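Local coordinates for protein putative siderophore-degrading esterase (Eurofung) (Emericella nidulans, PDB 6GUO) that hydrolyses the bacterial siderophore enterobactin inside the fungal cell to release its iron, acting as a homodimeric esterase, at residues A[16-21]-A[70-75]; A[24-29]-A[102-107]; A[54-59]-A[136-141]; A[62-67]-A[86-91]; A[187-192]-A[282-287]. One frame throughout, in Å; residues are numbered along the deposited sequence. Where two conformers were deposited one is given.

Contact 1 of 5, residues A[16-21]-A[70-75]; sequences RNMAAW and TLRRRE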
# COMPACT_ATOMS: atom_id res chain seq x y z
N ARG A 16 10.25 9.90 -7.75
CA ARG A 16 11.15 10.95 -7.30
C ARG A 16 11.96 10.45 -6.11
O ARG A 16 11.46 9.65 -5.31
CB ARG A 16 10.32 12.16 -6.87
CG ARG A 16 11.08 13.46 -6.80
CD ARG A 16 10.12 14.63 -6.72
NE ARG A 16 10.83 15.89 -6.91
CZ ARG A 16 11.22 16.38 -8.09
NH1 ARG A 16 11.88 17.53 -8.13
NH2 ARG A 16 10.97 15.73 -9.23
N ASN A 17 13.19 10.93 -5.99
CA ASN A 17 14.06 10.61 -4.85
C ASN A 17 14.12 9.11 -4.59
O ASN A 17 13.85 8.64 -3.49
CB ASN A 17 13.62 11.38 -3.59
CG ASN A 17 13.93 12.87 -3.67
OD1 ASN A 17 14.29 13.39 -4.73
ND2 ASN A 17 13.79 13.56 -2.54
N MET A 18 14.43 8.37 -5.65
CA MET A 18 14.75 6.96 -5.52
C MET A 18 15.86 6.60 -6.49
O MET A 18 16.07 7.26 -7.51
CB MET A 18 13.51 6.07 -5.70
CG MET A 18 12.65 6.35 -6.91
SD MET A 18 11.17 5.31 -6.97
CE MET A 18 10.17 5.93 -5.62
N ALA A 19 16.60 5.56 -6.11
CA ALA A 19 17.74 5.08 -6.88
C ALA A 19 17.85 3.59 -6.66
O ALA A 19 17.30 3.05 -5.69
CB ALA A 19 19.01 5.77 -6.43
N ALA A 20 18.56 2.92 -7.57
CA ALA A 20 18.76 1.49 -7.49
C ALA A 20 20.20 1.13 -7.84
O ALA A 20 20.85 1.85 -8.60
CB ALA A 20 17.79 0.77 -8.41
N TRP A 21 20.68 0.04 -7.25
CA TRP A 21 22.00 -0.52 -7.54
C TRP A 21 21.90 -2.03 -7.70
O TRP A 21 21.09 -2.66 -7.03
CB TRP A 21 22.97 -0.23 -6.40
CG TRP A 21 23.39 1.19 -6.26
CD1 TRP A 21 24.51 1.76 -6.77
CD2 TRP A 21 22.70 2.21 -5.53
NE1 TRP A 21 24.56 3.09 -6.42
CE2 TRP A 21 23.46 3.39 -5.66
CE3 TRP A 21 21.51 2.24 -4.80
CZ2 TRP A 21 23.07 4.60 -5.07
CZ3 TRP A 21 21.12 3.45 -4.21
CH2 TRP A 21 21.89 4.61 -4.36
N THR A 70 3.70 5.08 1.50
CA THR A 70 3.13 5.18 2.84
C THR A 70 3.87 6.21 3.68
O THR A 70 3.25 7.05 4.35
CB THR A 70 3.14 3.82 3.58
OG1 THR A 70 2.53 2.82 2.76
CG2 THR A 70 2.40 3.92 4.89
N LEU A 71 5.20 6.16 3.64
CA LEU A 71 6.03 7.14 4.35
C LEU A 71 5.84 8.56 3.82
O LEU A 71 5.74 9.50 4.61
CB LEU A 71 7.51 6.75 4.30
CG LEU A 71 7.89 5.60 5.24
CD1 LEU A 71 9.20 4.98 4.79
CD2 LEU A 71 7.96 6.07 6.69
N ARG A 72 5.75 8.71 2.51
CA ARG A 72 5.62 10.04 1.91
C ARG A 72 4.27 10.70 2.22
O ARG A 72 4.22 11.91 2.42
CB ARG A 72 5.89 10.00 0.41
CG ARG A 72 7.37 9.82 0.14
CD ARG A 72 7.70 9.52 -1.30
NE ARG A 72 9.15 9.33 -1.43
CZ ARG A 72 9.82 9.21 -2.57
NH1 ARG A 72 9.20 9.24 -3.74
NH2 ARG A 72 11.15 9.05 -2.53
N ARG A 73 3.20 9.90 2.31
CA ARG A 73 1.91 10.43 2.78
C ARG A 73 2.02 10.92 4.22
O ARG A 73 1.60 12.03 4.53
CB ARG A 73 0.80 9.38 2.67
CG ARG A 73 0.36 9.12 1.24
CD ARG A 73 -0.97 8.39 1.20
NE ARG A 73 -0.92 7.08 1.84
CZ ARG A 73 -0.63 5.92 1.23
NH1 ARG A 73 -0.35 5.85 -0.07
NH2 ARG A 73 -0.64 4.80 1.94
N ARG A 74 2.61 10.10 5.09
CA ARG A 74 2.74 10.48 6.50
C ARG A 74 3.66 11.68 6.71
O ARG A 74 3.35 12.56 7.51
CB ARG A 74 3.21 9.30 7.35
CG ARG A 74 3.36 9.69 8.81
CD ARG A 74 2.97 8.58 9.76
NE ARG A 74 3.29 8.96 11.14
CZ ARG A 74 2.87 8.33 12.23
NH1 ARG A 74 3.25 8.77 13.43
NH2 ARG A 74 2.07 7.26 12.15
N GLU A 75 4.79 11.69 6.00
CA GLU A 75 5.74 12.81 6.06
C GLU A 75 5.13 14.13 5.55
O GLU A 75 5.47 15.20 6.06
CB GLU A 75 7.04 12.46 5.31
CG GLU A 75 7.86 11.40 6.04
CD GLU A 75 8.89 10.67 5.18
OE1 GLU A 75 8.96 10.88 3.94
OE2 GLU A 75 9.64 9.85 5.76

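Contact 2 of 5, residues A[24-29]-A[102-107]; sequences AGKKDG and RSYDLT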
# COMPACT_ATOMS: atom_id res chain seq x y z
N ALA A 24 26.79 -7.32 -7.32
CA ALA A 24 27.22 -8.58 -7.91
C ALA A 24 28.36 -9.16 -7.08
O ALA A 24 29.14 -8.41 -6.50
CB ALA A 24 27.67 -8.37 -9.34
N GLY A 25 28.43 -10.49 -7.03
CA GLY A 25 29.46 -11.19 -6.26
C GLY A 25 29.08 -12.62 -5.88
O GLY A 25 29.90 -13.52 -6.00
N LYS A 26 27.84 -12.81 -5.44
CA LYS A 26 27.36 -14.13 -5.03
C LYS A 26 27.09 -15.02 -6.25
O LYS A 26 26.62 -14.53 -7.28
CB LYS A 26 26.08 -14.02 -4.19
CG LYS A 26 25.73 -15.28 -3.42
CD LYS A 26 24.35 -15.21 -2.80
CE LYS A 26 24.10 -16.38 -1.87
NZ LYS A 26 24.83 -16.25 -0.58
N LYS A 27 27.37 -16.31 -6.11
CA LYS A 27 27.14 -17.32 -7.17
C LYS A 27 25.70 -17.31 -7.69
O LYS A 27 25.47 -17.37 -8.90
CB LYS A 27 27.42 -18.73 -6.63
CG LYS A 27 28.87 -19.06 -6.30
CD LYS A 27 28.96 -20.12 -5.20
CE LYS A 27 28.24 -21.43 -5.56
NZ LYS A 27 27.93 -22.24 -4.35
N ASP A 28 24.74 -17.24 -6.76
CA ASP A 28 23.30 -17.29 -7.08
C ASP A 28 22.83 -16.16 -8.01
O ASP A 28 21.79 -16.29 -8.66
CB ASP A 28 22.46 -17.26 -5.79
CG ASP A 28 22.70 -18.47 -4.90
OD1 ASP A 28 23.88 -18.76 -4.60
OD2 ASP A 28 21.72 -19.11 -4.48
N GLY A 29 23.59 -15.07 -8.06
CA GLY A 29 23.35 -13.96 -8.98
C GLY A 29 23.36 -12.65 -8.22
O GLY A 29 23.47 -12.65 -6.99
N ARG A 102 14.34 -16.23 -3.13
CA ARG A 102 13.92 -15.91 -1.76
C ARG A 102 13.93 -17.10 -0.79
O ARG A 102 14.18 -16.91 0.39
CB ARG A 102 12.53 -15.25 -1.77
CG ARG A 102 11.39 -16.20 -2.09
CD ARG A 102 10.10 -15.44 -2.39
NE ARG A 102 9.62 -14.73 -1.21
CZ ARG A 102 8.90 -15.25 -0.22
NH1 ARG A 102 8.52 -14.48 0.80
NH2 ARG A 102 8.54 -16.54 -0.22
N SER A 103 13.64 -18.30 -1.29
CA SER A 103 13.57 -19.49 -0.44
C SER A 103 14.91 -19.79 0.23
O SER A 103 14.94 -20.15 1.41
CB SER A 103 13.07 -20.72 -1.22
OG SER A 103 14.02 -21.16 -2.17
N TYR A 104 16.00 -19.63 -0.51
CA TYR A 104 17.34 -19.80 0.05
C TYR A 104 17.70 -18.64 0.98
O TYR A 104 18.14 -18.86 2.11
CB TYR A 104 18.39 -19.93 -1.06
CG TYR A 104 19.79 -20.09 -0.52
CD1 TYR A 104 20.17 -21.26 0.14
CD2 TYR A 104 20.73 -19.07 -0.64
CE1 TYR A 104 21.45 -21.40 0.66
CE2 TYR A 104 22.01 -19.20 -0.13
CZ TYR A 104 22.37 -20.37 0.51
OH TYR A 104 23.64 -20.52 1.02
N ASP A 105 17.51 -17.41 0.50
CA ASP A 105 17.92 -16.22 1.24
C ASP A 105 17.20 -16.03 2.58
O ASP A 105 17.81 -15.50 3.52
CB ASP A 105 17.74 -14.94 0.41
CG ASP A 105 18.81 -14.77 -0.65
OD1 ASP A 105 18.48 -14.22 -1.72
OD2 ASP A 105 19.97 -15.16 -0.43
N LEU A 106 15.95 -16.46 2.67
CA LEU A 106 15.10 -16.14 3.82
C LEU A 106 14.90 -17.26 4.85
O LEU A 106 14.36 -17.00 5.92
CB LEU A 106 13.73 -15.65 3.31
CG LEU A 106 13.79 -14.42 2.39
CD1 LEU A 106 12.40 -14.07 1.87
CD2 LEU A 106 14.40 -13.22 3.10
N THR A 107 15.34 -18.48 4.55
CA THR A 107 15.18 -19.60 5.48
C THR A 107 16.48 -19.87 6.24
O THR A 107 17.55 -19.88 5.63
CB THR A 107 14.73 -20.88 4.77
OG1 THR A 107 15.63 -21.17 3.70
CG2 THR A 107 13.31 -20.71 4.24

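Contact 3 of 5, residues A[54-59]-A[136-141]; sequences AVYLVD and TFIAEI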
# COMPACT_ATOMS: atom_id res chain seq x y z
N ALA A 54 15.38 4.40 9.28
CA ALA A 54 15.51 3.54 8.11
C ALA A 54 14.68 2.28 8.26
O ALA A 54 14.59 1.72 9.36
CB ALA A 54 16.97 3.19 7.88
N VAL A 55 14.08 1.84 7.16
CA VAL A 55 13.38 0.57 7.13
C VAL A 55 13.96 -0.27 6.01
O VAL A 55 14.10 0.19 4.87
CB VAL A 55 11.84 0.72 7.02
CG1 VAL A 55 11.41 1.45 5.75
CG2 VAL A 55 11.16 -0.64 7.13
N TYR A 56 14.34 -1.50 6.37
CA TYR A 56 14.91 -2.48 5.45
C TYR A 56 13.84 -3.50 5.12
O TYR A 56 13.18 -4.03 6.02
CB TYR A 56 16.16 -3.13 6.08
CG TYR A 56 17.32 -2.17 6.18
CD1 TYR A 56 18.34 -2.18 5.23
CD2 TYR A 56 17.38 -1.21 7.19
CE1 TYR A 56 19.39 -1.28 5.29
CE2 TYR A 56 18.43 -0.31 7.26
CZ TYR A 56 19.43 -0.35 6.31
OH TYR A 56 20.47 0.55 6.37
N LEU A 57 13.66 -3.78 3.83
CA LEU A 57 12.61 -4.67 3.35
C LEU A 57 13.22 -5.85 2.60
O LEU A 57 14.00 -5.64 1.68
CB LEU A 57 11.68 -3.92 2.40
CG LEU A 57 11.16 -2.54 2.79
CD1 LEU A 57 10.44 -1.91 1.61
CD2 LEU A 57 10.23 -2.64 3.98
N VAL A 58 12.86 -7.07 2.99
CA VAL A 58 13.18 -8.26 2.17
C VAL A 58 11.99 -8.54 1.25
O VAL A 58 10.92 -8.00 1.47
CB VAL A 58 13.62 -9.47 3.01
CG1 VAL A 58 14.90 -9.12 3.77
CG2 VAL A 58 12.53 -9.95 3.97
N ASP A 59 12.19 -9.36 0.21
CA ASP A 59 11.30 -9.36 -0.98
C ASP A 59 11.16 -7.93 -1.51
O ASP A 59 10.05 -7.44 -1.77
CB ASP A 59 9.91 -9.93 -0.69
CG ASP A 59 9.93 -11.40 -0.35
OD1 ASP A 59 10.63 -12.17 -1.04
OD2 ASP A 59 9.21 -11.80 0.59
N THR A 136 24.01 -11.39 7.21
CA THR A 136 25.37 -10.86 7.19
C THR A 136 25.54 -9.85 6.04
O THR A 136 26.10 -8.77 6.23
CB THR A 136 26.40 -12.00 7.05
OG1 THR A 136 26.25 -12.89 8.16
CG2 THR A 136 27.82 -11.48 7.03
N PHE A 137 25.02 -10.21 4.87
CA PHE A 137 25.05 -9.35 3.68
C PHE A 137 24.35 -8.01 3.93
O PHE A 137 24.89 -6.95 3.59
CB PHE A 137 24.42 -10.09 2.49
CG PHE A 137 24.24 -9.25 1.26
CD1 PHE A 137 25.34 -8.85 0.51
CD2 PHE A 137 22.96 -8.87 0.84
CE1 PHE A 137 25.18 -8.07 -0.63
CE2 PHE A 137 22.80 -8.10 -0.30
CZ PHE A 137 23.90 -7.70 -1.04
N ILE A 138 23.17 -8.05 4.53
CA ILE A 138 22.42 -6.82 4.83
C ILE A 138 23.18 -5.95 5.84
O ILE A 138 23.35 -4.75 5.62
CB ILE A 138 20.99 -7.13 5.33
CG1 ILE A 138 20.17 -7.73 4.18
CG2 ILE A 138 20.31 -5.86 5.84
CD1 ILE A 138 18.88 -8.39 4.63
N ALA A 139 23.65 -6.57 6.91
CA ALA A 139 24.30 -5.86 8.01
C ALA A 139 25.71 -5.34 7.69
O ALA A 139 26.09 -4.27 8.16
CB ALA A 139 24.35 -6.76 9.25
N GLU A 140 26.47 -6.10 6.89
CA GLU A 140 27.89 -5.79 6.63
C GLU A 140 28.18 -5.18 5.26
O GLU A 140 29.21 -4.53 5.10
CB GLU A 140 28.75 -7.04 6.87
CG GLU A 140 28.73 -7.46 8.34
CD GLU A 140 29.43 -8.78 8.62
OE1 GLU A 140 30.35 -9.16 7.86
OE2 GLU A 140 29.05 -9.44 9.62
N ILE A 141 27.28 -5.37 4.28
CA ILE A 141 27.48 -4.86 2.92
C ILE A 141 26.45 -3.78 2.57
O ILE A 141 26.83 -2.66 2.21
CB ILE A 141 27.42 -6.01 1.88
CG1 ILE A 141 28.39 -7.14 2.24
CG2 ILE A 141 27.70 -5.49 0.47
CD1 ILE A 141 29.85 -6.73 2.34

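Contact 4 of 5, residues A[62-67]-A[86-91]; sequences ALFLTA and VIAIGY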
# COMPACT_ATOMS: atom_id res chain seq x y z
N ALA A 62 8.79 -6.41 -4.27
CA ALA A 62 7.34 -6.45 -4.02
C ALA A 62 6.83 -5.41 -3.03
O ALA A 62 5.62 -5.19 -2.96
CB ALA A 62 6.96 -7.84 -3.52
N LEU A 63 7.73 -4.80 -2.26
CA LEU A 63 7.37 -3.94 -1.12
C LEU A 63 7.88 -2.50 -1.16
O LEU A 63 7.34 -1.64 -0.45
CB LEU A 63 7.89 -4.57 0.16
CG LEU A 63 7.50 -6.03 0.42
CD1 LEU A 63 8.17 -6.49 1.70
CD2 LEU A 63 6.00 -6.19 0.51
N PHE A 64 8.90 -2.24 -1.97
CA PHE A 64 9.60 -0.95 -2.00
C PHE A 64 8.67 0.24 -2.22
O PHE A 64 8.70 1.20 -1.45
CB PHE A 64 10.64 -0.98 -3.12
CG PHE A 64 11.35 0.33 -3.34
CD1 PHE A 64 12.20 0.84 -2.36
CD2 PHE A 64 11.20 1.02 -4.53
CE1 PHE A 64 12.87 2.04 -2.57
CE2 PHE A 64 11.87 2.22 -4.74
CZ PHE A 64 12.71 2.72 -3.76
N LEU A 65 7.85 0.15 -3.26
CA LEU A 65 7.00 1.27 -3.66
C LEU A 65 5.91 1.57 -2.62
O LEU A 65 5.62 2.74 -2.36
CB LEU A 65 6.39 1.02 -5.04
CG LEU A 65 7.37 0.82 -6.21
CD1 LEU A 65 6.61 0.46 -7.48
CD2 LEU A 65 8.24 2.05 -6.44
N THR A 66 5.34 0.53 -2.02
CA THR A 66 4.30 0.67 -1.00
C THR A 66 4.88 1.32 0.25
O THR A 66 4.28 2.23 0.80
CB THR A 66 3.67 -0.70 -0.63
OG1 THR A 66 3.08 -1.28 -1.79
CG2 THR A 66 2.59 -0.55 0.46
N ALA A 67 6.04 0.85 0.69
CA ALA A 67 6.71 1.44 1.85
C ALA A 67 7.04 2.91 1.58
O ALA A 67 6.78 3.78 2.42
CB ALA A 67 7.97 0.67 2.19
N VAL A 86 14.01 4.21 2.85
CA VAL A 86 13.59 2.84 2.57
C VAL A 86 14.72 2.16 1.80
O VAL A 86 15.22 2.71 0.82
CB VAL A 86 12.31 2.79 1.72
CG1 VAL A 86 11.90 1.35 1.41
CG2 VAL A 86 11.18 3.52 2.42
N ILE A 87 15.09 0.97 2.27
CA ILE A 87 16.10 0.14 1.62
C ILE A 87 15.46 -1.22 1.35
O ILE A 87 15.22 -2.00 2.27
CB ILE A 87 17.36 -0.01 2.49
CG1 ILE A 87 17.90 1.37 2.90
CG2 ILE A 87 18.42 -0.80 1.72
CD1 ILE A 87 17.41 1.88 4.24
N ALA A 88 15.18 -1.49 0.08
CA ALA A 88 14.54 -2.73 -0.33
C ALA A 88 15.61 -3.64 -0.92
O ALA A 88 16.29 -3.24 -1.85
CB ALA A 88 13.47 -2.44 -1.36
N ILE A 89 15.76 -4.83 -0.35
CA ILE A 89 16.75 -5.80 -0.83
C ILE A 89 16.01 -6.88 -1.61
O ILE A 89 15.23 -7.66 -1.05
CB ILE A 89 17.58 -6.41 0.31
CG1 ILE A 89 18.21 -5.31 1.18
CG2 ILE A 89 18.69 -7.30 -0.27
CD1 ILE A 89 17.44 -5.01 2.44
N GLY A 90 16.26 -6.88 -2.91
CA GLY A 90 15.57 -7.77 -3.84
C GLY A 90 16.51 -8.30 -4.90
O GLY A 90 17.70 -8.50 -4.65
N TYR A 91 15.96 -8.50 -6.09
CA TYR A 91 16.59 -9.29 -7.15
C TYR A 91 16.37 -8.62 -8.51
O TYR A 91 15.41 -7.87 -8.68
CB TYR A 91 15.98 -10.69 -7.14
CG TYR A 91 16.02 -11.33 -5.77
CD1 TYR A 91 17.19 -11.89 -5.28
CD2 TYR A 91 14.89 -11.32 -4.94
CE1 TYR A 91 17.24 -12.46 -4.03
CE2 TYR A 91 14.93 -11.90 -3.68
CZ TYR A 91 16.11 -12.46 -3.22
OH TYR A 91 16.16 -13.02 -1.97

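Contact 5 of 5, residues A[187-192]-A[282-287]; sequences AASPSI and EDHGSV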
# COMPACT_ATOMS: atom_id res chain seq x y z
N ALA A 187 7.31 -8.63 11.44
CA ALA A 187 7.15 -9.97 10.89
C ALA A 187 5.69 -10.16 10.49
O ALA A 187 4.84 -10.44 11.34
CB ALA A 187 7.57 -11.01 11.91
N ALA A 188 5.42 -10.01 9.20
CA ALA A 188 4.06 -10.08 8.66
C ALA A 188 3.80 -11.48 8.11
O ALA A 188 4.56 -11.99 7.29
CB ALA A 188 3.89 -9.03 7.57
N SER A 189 2.72 -12.11 8.59
CA SER A 189 2.37 -13.48 8.21
C SER A 189 3.58 -14.41 8.20
O SER A 189 3.82 -15.09 7.22
CB SER A 189 1.70 -13.48 6.83
OG SER A 189 0.63 -12.56 6.81
N PRO A 190 4.36 -14.43 9.29
CA PRO A 190 5.61 -15.19 9.26
C PRO A 190 5.36 -16.68 9.11
O PRO A 190 4.43 -17.21 9.72
CB PRO A 190 6.23 -14.89 10.63
CG PRO A 190 5.05 -14.61 11.50
CD PRO A 190 4.10 -13.86 10.62
N SER A 191 6.18 -17.35 8.30
CA SER A 191 6.02 -18.78 8.03
C SER A 191 6.52 -19.62 9.21
O SER A 191 7.48 -20.39 9.09
CB SER A 191 6.75 -19.15 6.74
OG SER A 191 6.30 -18.34 5.67
N ILE A 192 5.83 -19.49 10.34
CA ILE A 192 6.22 -20.16 11.58
C ILE A 192 6.19 -21.68 11.39
O ILE A 192 7.07 -22.38 11.89
CB ILE A 192 5.36 -19.68 12.78
CG1 ILE A 192 5.72 -18.22 13.10
CG2 ILE A 192 5.58 -20.55 14.02
CD1 ILE A 192 4.79 -17.52 14.07
N GLU A 282 -8.59 -10.43 5.41
CA GLU A 282 -7.44 -10.44 4.51
C GLU A 282 -6.85 -11.85 4.43
O GLU A 282 -6.86 -12.59 5.42
CB GLU A 282 -6.36 -9.45 4.96
CG GLU A 282 -6.84 -8.02 5.20
CD GLU A 282 -7.21 -7.25 3.95
OE1 GLU A 282 -7.17 -7.79 2.82
OE2 GLU A 282 -7.55 -6.06 4.10
N ASP A 283 -6.36 -12.19 3.25
CA ASP A 283 -5.69 -13.48 3.00
C ASP A 283 -4.18 -13.26 2.91
O ASP A 283 -3.70 -12.15 3.15
CB ASP A 283 -6.29 -14.18 1.76
CG ASP A 283 -6.24 -13.31 0.50
OD1 ASP A 283 -5.15 -12.84 0.13
OD2 ASP A 283 -7.30 -13.12 -0.13
N HIS A 284 -3.43 -14.31 2.57
CA HIS A 284 -1.96 -14.26 2.58
C HIS A 284 -1.38 -13.18 1.65
O HIS A 284 -0.39 -12.53 1.99
CB HIS A 284 -1.40 -15.64 2.23
CG HIS A 284 0.07 -15.80 2.49
ND1 HIS A 284 0.62 -15.67 3.75
CD2 HIS A 284 1.09 -16.13 1.66
CE1 HIS A 284 1.92 -15.90 3.68
NE2 HIS A 284 2.23 -16.17 2.42
N GLY A 285 -2.01 -12.99 0.50
CA GLY A 285 -1.63 -11.95 -0.46
C GLY A 285 -2.20 -10.58 -0.14
O GLY A 285 -1.48 -9.59 -0.13
N SER A 286 -3.51 -10.52 0.12
CA SER A 286 -4.19 -9.23 0.33
C SER A 286 -3.74 -8.52 1.62
O SER A 286 -3.88 -7.31 1.72
CB SER A 286 -5.71 -9.39 0.31
OG SER A 286 -6.20 -10.02 1.48
N VAL A 287 -3.21 -9.27 2.59
CA VAL A 287 -2.75 -8.67 3.84
C VAL A 287 -1.43 -7.88 3.71
O VAL A 287 -1.12 -7.08 4.59
CB VAL A 287 -2.63 -9.72 4.97
CG1 VAL A 287 -1.37 -10.58 4.81
CG2 VAL A 287 -2.68 -9.07 6.34

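Contact 1 of 5, residues A[16-21]-A[70-75]
The guanidinium of R72 reaches out from helix 60-77 to the chain entering strand 18-24, where two of its nitrogens converge on the carbonyl oxygen of R16. R72 NH1 lies 2.8 Å and R72 NH2 2.9 Å from R16 O, an end-on grip by both nitrogens on one atom, from the same face of that carbonyl. Neither bond is straight (139° and 135° at the hydrogens), as befits two donors sharing one acceptor. R72 NH2 also bonds W37 O and, weakly, N17 O at 2.9 Å, so three carbonyls hold the flat group in its rotation. The span is covered by an R72 chain extended from CG to NE, because the CA atoms of R16 and R72 stay 10.8 Å apart. Close to this polar knot, N17 CB packs 3.6 Å from R72 NH2, while M18, bent at its last torsion (chi3 69°), brings CE obliquely to 3.9 Å from R72 NH1. The looser side belongs to R16: its partly exposed side chain leads away from the helix and has a long, weak ion pair with E43. N17 ND2 is bonded to P38 O and W41 O. Beyond the junction strand 18-24 pairs with strand 31-36, whose S36 touches R72, and with a strand of the second subunit; on its other flank helix 60-77 meets helix 288-301.

Contact 2 of 5, residues A[24-29]-A[102-107]
K26 and Y104 both swing CG anti to their own backbone N (chi1 -164° and 179°), which sends the lysine chain and the phenol ring out to meet each other. K26 then bends at its last torsion, and its CE comes to the edge of the ring, near the ring plane, 3.9 Å from Y104 CE2; K26 NZ follows at 4.1 Å from the same carbon. D28 approaches from the neighbouring part of the ring, with OD2 4.0 Å from Y104 CD2. Its side chain crosses that of the tyrosine at about a right angle, yet the carboxylate and ring planes are only 19° apart. No hydrogen bond links the two segments directly; the polar ends of K26 and Y104 are joined instead through E133, whose OE1 takes a salt bridge from K26 NZ and a hydrogen bond with Y104 OH. K26 to G29 form a type I beta turn, closed by G29 N to K26 O at 3.2 Å, in the connection between antiparallel strands 18-24 and 31-36. Y104 stands on the short helix 102-106, where T107 OG1 donates back to S103 O at 2.6 Å. From the same helix R102 bonds S165 OG, within a GxSxG sequence, and forms a salt bridge with D59. The lysine, poorly ordered, also packs on W5 of the second subunit, and K26 NZ stays 5.0 Å from D105 OD2, near but not paired.

Contact 3 of 5, residues A[54-59]-A[136-141]
In the alpha/beta-hydrolase fold of this esterase, Y56 and V58 of the inner strand 52-58 meet I138 of helix 131-150, one of the helices that cover the central sheet. The contact is buried and wholly apolar across the segments. Y56 and V58 are two residues apart on the strand, and I138 meets both of them, using a different branch for each. Its CG2, lying anti to the backbone N, comes to 4.2 Å from Y56 CD1 and approaches the phenol ring obliquely. The longer CG1 arm sits beside the backbone N (chi1 -68°) and runs on to CD1, which leads toward the valine. The helix and strand backbones stay well apart, with the CA atoms of Y56 and I138 8.7 Å from each other, and it is the side chains that fill the distance. Near I138 the helix opens into a wider pi-type turn at 138-141. Between Y56 and V58, L57 points away, to the other side of the sheet, where it packs on L63 and A67 of helix 60-77. Around the contact Y56 also touches R143 and I87, V58 touches F134, and F137 stacks on Y31 and meets W5 of the second subunit. Farther along the chain, V58 lies against residues of the probable nucleophile elbow. There the V58 and I138 side chains cross at about a right angle, with V58 CG1 4.1 Å from I138 CD1.

Contact 4 of 5, residues A[62-67]-A[86-91]
A67, whose methyl group packs against V86 across the contact, donates its backbone N to L63 O at 3.0 Å, a bond that winds helix 60-77 on past a kink at L65 and T66. The helix is the crossover of a beta-alpha-beta unit, strand 52-58, helix 60-77, strand 83-90, and here it lies back over the third element of that unit. The axes of 62-67 and 86-90 run nearly antiparallel, at 166°, and approach to 8.0 Å. No hydrogen bond passes between the two segments; four buried apolar residues make the seam. F64 is the largest of them. With CG anti to the backbone N (chi1 175°), its ring slants across the strand on the V86 side of A88, and its side chain crosses that of V86 at a slant. F64 CB stands 3.6 Å from A88 CB, and F64 CD1 is 3.7 Å from the same methyl, so the alanine nestles at the root of the ring. Small residues on both segments, A88 and A67, allow the close approach: the CA atoms of F64 and A88 are 5.5 Å apart, and A67 offers the valine just a methyl group. I87 points to the other side of the sheet. F64 also touches D34 and S36 of strand 31-36 and A14 of the second subunit, while L63 packs on helix 288-301. V86 CG1 touches both the ring and the A67 methyl, 3.8 Å from F64 CD1 and 4.1 Å from A67 CB.

Contact 5 of 5, residues A[187-192]-A[282-287]
The imidazole of H284 lies obliquely against the side chain of S189, with S189 CB 3.9 Å from H284 ND1 and 4.0 Å from H284 CE1. H284 carries CG anti to its backbone N (chi1 -168°), which lays the ring toward the bend after strand 184-188. On another flank of the serine, V287 CG1 comes to 3.5 Å from S189 OG, so CB meets the ring while OG meets a methyl, from directions about at right angles. The two segments share no direct hydrogen bond; the carboxylate of E228 ties them together, its OE2 bonded to S189 OG and its OE1 to H284 ND1. E228 thus probably orients the imidazole, with S189 OG as a second-shell partner of its carboxylate. H284 also touches S165 of the GxSxG sequence, consistent with a Ser-His-acid catalytic triad of S165, H284 and E228, as in other alpha/beta hydrolases. A triethylene glycol molecule, probably from crystallisation, has its nearest atom about 3 Å from the H284 side chain. The loop bearing H284 is braced from within. D283 OD1 accepts from S286 N at 2.8 Å in an Asx motif, almost straight at 174°; D283 N gives to S286 OG, also 2.8 Å, and that hydroxyl donates to E282 OE1 through the oxygen's anti lone pair. Loop 282-287 leads from strand 273-279 into helix 288-301, while segment 187-192 leaves strand 184-188, which is hydrogen-bonded to strands 156-164 and 219-225 and has helix 166-177 packed beside it.

Contacts 1 to 4 interlock along the chain, contact 4 nested inside the loops closed by contacts 2 and 3; contact 5 follows in series. Contacts 1 and 4 share helix 60-77, centres about 10 Å apart, and touch through L71 and V86. Contacts 3 and 4, centres about 11 Å apart, lie on neighbouring strands 52-58 and 83-90, their helices on opposite faces of the sheet. Contact 2, about 13 Å from contact 3 between centres, joins it by the R102-D59 salt bridge. Contact 5, on the same sheet, lies across the chain's centre from contact 3, about 20 Å between centres. Contacts 3 and 4 are buried, 1 and 2 more peripheral; contact 5 marks the probable active site.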